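Local atomic coordinates of HP1028 (Helicobacter pylori, PDB entry 4INN), a protein that probably binds and transports a small hydrophobic or amphipathic ligand, as expected of a bacterial lipocalin with an eight-stranded beta-barrel. Residues E158-N162 with L163-R167. The protein carries 1 engineered substitution. Sequence-based numbering, arbitrary orientation.
Sequences EEIKN and LKLKR
Glu159, Ile160 and Lys161 offer their carbonyls to the residues that close the short helix, and Leu163 N to Glu159 O, at 3.0 Å, is the last ordinary helical bond. A Schellman motif follows, with Lys164 at positive phi (59°) turning the chain out of the helix. Its outer bond, Leu165 N to Ile160 O at 3.3 Å, is fairly straight (161°). In the inner one, Lys164 N stands above the carbonyl plane of Lys161, 3.2 Å from Lys161 O. One water donates to both Ile160 O and Leu165 O, bridging helix and departing loop.

The apolar link that goes with such an ending joins Ile160 and Leu165. Ile160 CG2 lies 4.0 Å from Leu165 CB, and the two side chains cross at about a right angle; branched aliphatic groups suit a place that faces the protein body. Lys164, bent at chi2 and chi4, curls back so that NZ makes a weak 3.4 Å bond to Asn162 O, where its positive charge probably suits the helix's carboxyl end. One turn apart, an amide donor matches a carboxylate: Asn162 ND2 donates to Glu158 OE2 at 3.0 Å, from above the carboxylate plane.

Ile160 and Leu165 both rest on Ile39 and Leu155. Leu163 and Leu165 touch Phe52, and Arg167 forms a salt bridge with Glu54. The helix end and following loop thus lie against barrel strands 38-41 and 51-58, ahead of helix 170-174.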
loop_
_atom_site.group_PDB
_atom_site.type_symbol
_atom_site.label_atom_id
_atom_site.label_comp_id
_atom_site.label_asym_id
_atom_site.label_seq_id
_atom_site.Cartn_x
_atom_site.Cartn_y
_atom_site.Cartn_z
ATOM N N GLU A 158 -0.192 16.788 10.235
ATOM C CA GLU A 158 0.962 17.380 10.897
ATOM C C GLU A 158 2.195 16.479 10.781
ATOM O O GLU A 158 3.293 16.954 10.613
ATOM C CB GLU A 158 0.628 17.684 12.379
ATOM C CG GLU A 158 1.789 18.223 13.231
ATOM C CD GLU A 158 2.356 19.567 12.744
ATOM O OE1 GLU A 158 1.916 20.107 11.697
ATOM O OE2 GLU A 158 3.268 20.090 13.421
ATOM N N GLU A 159 2.016 15.171 10.882
ATOM C CA GLU A 159 3.169 14.274 10.813
ATOM C C GLU A 159 3.636 14.223 9.390
ATOM O O GLU A 159 4.824 14.281 9.144
ATOM C CB GLU A 159 2.811 12.879 11.283
ATOM C CG GLU A 159 2.313 12.843 12.710
ATOM C CD GLU A 159 1.546 11.586 13.004
ATOM O OE1 GLU A 159 0.335 11.519 12.678
ATOM O OE2 GLU A 159 2.171 10.667 13.559
ATOM N N ILE A 160 2.697 14.138 8.450
ATOM C CA ILE A 160 3.055 14.065 7.049
ATOM C C ILE A 160 3.922 15.265 6.684
ATOM O O ILE A 160 4.898 15.136 5.940
ATOM C CB ILE A 160 1.835 14.072 6.113
ATOM C CG1 ILE A 160 0.973 12.809 6.280
ATOM C CG2 ILE A 160 2.315 14.138 4.671
ATOM C CD1 ILE A 160 -0.444 12.898 5.695
ATOM N N LYS A 161 3.521 16.431 7.202
ATOM C CA LYS A 161 4.186 17.701 6.964
ATOM C C LYS A 161 5.626 17.699 7.513
ATOM O O LYS A 161 6.571 18.090 6.829
ATOM C CB LYS A 161 3.342 18.805 7.603
ATOM C CG LYS A 161 3.940 20.202 7.521
ATOM C CD LYS A 161 2.924 21.297 7.878
ATOM C CE LYS A 161 2.995 22.470 6.894
ATOM N NZ LYS A 161 2.155 23.624 7.329
ATOM N N ASN A 162 5.776 17.213 8.738
ATOM C CA ASN A 162 7.054 17.199 9.438
ATOM C C ASN A 162 8.036 16.148 8.932
ATOM O O ASN A 162 9.232 16.271 9.141
ATOM C CB ASN A 162 6.797 17.004 10.948
ATOM C CG ASN A 162 6.147 18.237 11.591
ATOM O OD1 ASN A 162 6.411 19.394 11.195
ATOM N ND2 ASN A 162 5.308 18.001 12.585
ATOM N N LEU A 163 7.539 15.097 8.300
ATOM C CA LEU A 163 8.401 14.058 7.745
ATOM C C LEU A 163 8.836 14.486 6.340
ATOM O O LEU A 163 9.669 13.834 5.709
ATOM C CB LEU A 163 7.648 12.719 7.714
ATOM C CG LEU A 163 7.742 11.685 8.877
ATOM C CD1 LEU A 163 8.595 12.102 10.082
ATOM C CD2 LEU A 163 6.350 11.231 9.330
ATOM N N LYS A 164 8.261 15.593 5.866
ATOM C CA LYS A 164 8.507 16.140 4.532
ATOM C C LYS A 164 8.159 15.135 3.425
ATOM O O LYS A 164 8.778 15.103 2.354
ATOM C CB LYS A 164 9.943 16.660 4.424
ATOM C CG LYS A 164 10.179 17.944 5.220
ATOM C CD LYS A 164 11.507 17.931 5.964
ATOM C CE LYS A 164 11.596 19.082 6.973
ATOM N NZ LYS A 164 10.449 19.264 7.932
ATOM N N LEU A 165 7.131 14.331 3.672
ATOM C CA LEU A 165 6.785 13.268 2.752
ATOM C C LEU A 165 6.315 13.896 1.474
ATOM O O LEU A 165 5.539 14.859 1.495
ATOM C CB LEU A 165 5.686 12.363 3.323
ATOM C CG LEU A 165 6.035 11.641 4.638
ATOM C CD1 LEU A 165 4.900 10.692 5.017
ATOM C CD2 LEU A 165 7.384 10.927 4.536
ATOM N N LYS A 166 6.817 13.345 0.369
ATOM C CA LYS A 166 6.387 13.707 -0.963
ATOM C C LYS A 166 5.106 12.982 -1.397
ATOM O O LYS A 166 5.060 11.749 -1.467
ATOM C CB LYS A 166 7.475 13.340 -1.935
ATOM C CG LYS A 166 7.243 13.905 -3.321
ATOM C CD LYS A 166 7.591 12.915 -4.386
ATOM C CE LYS A 166 8.598 13.469 -5.339
ATOM N NZ LYS A 166 8.020 13.723 -6.659
ATOM N N ARG A 167 4.078 13.765 -1.696
ATOM C CA ARG A 167 2.847 13.272 -2.298
ATOM C C ARG A 167 2.977 13.388 -3.831
ATOM O O ARG A 167 3.033 14.476 -4.391
ATOM C CB ARG A 167 1.621 14.030 -1.756
ATOM C CG ARG A 167 1.214 13.654 -0.320
ATOM C CD ARG A 167 -0.258 13.264 -0.224
ATOM N NE ARG A 167 -1.113 14.448 -0.240
ATOM C CZ ARG A 167 -2.356 14.511 -0.744
ATOM N NH1 ARG A 167 -2.929 13.441 -1.292
ATOM N NH2 ARG A 167 -3.035 15.669 -0.704
HETATM O O HOH W 1 4.851 16.687 3.540
#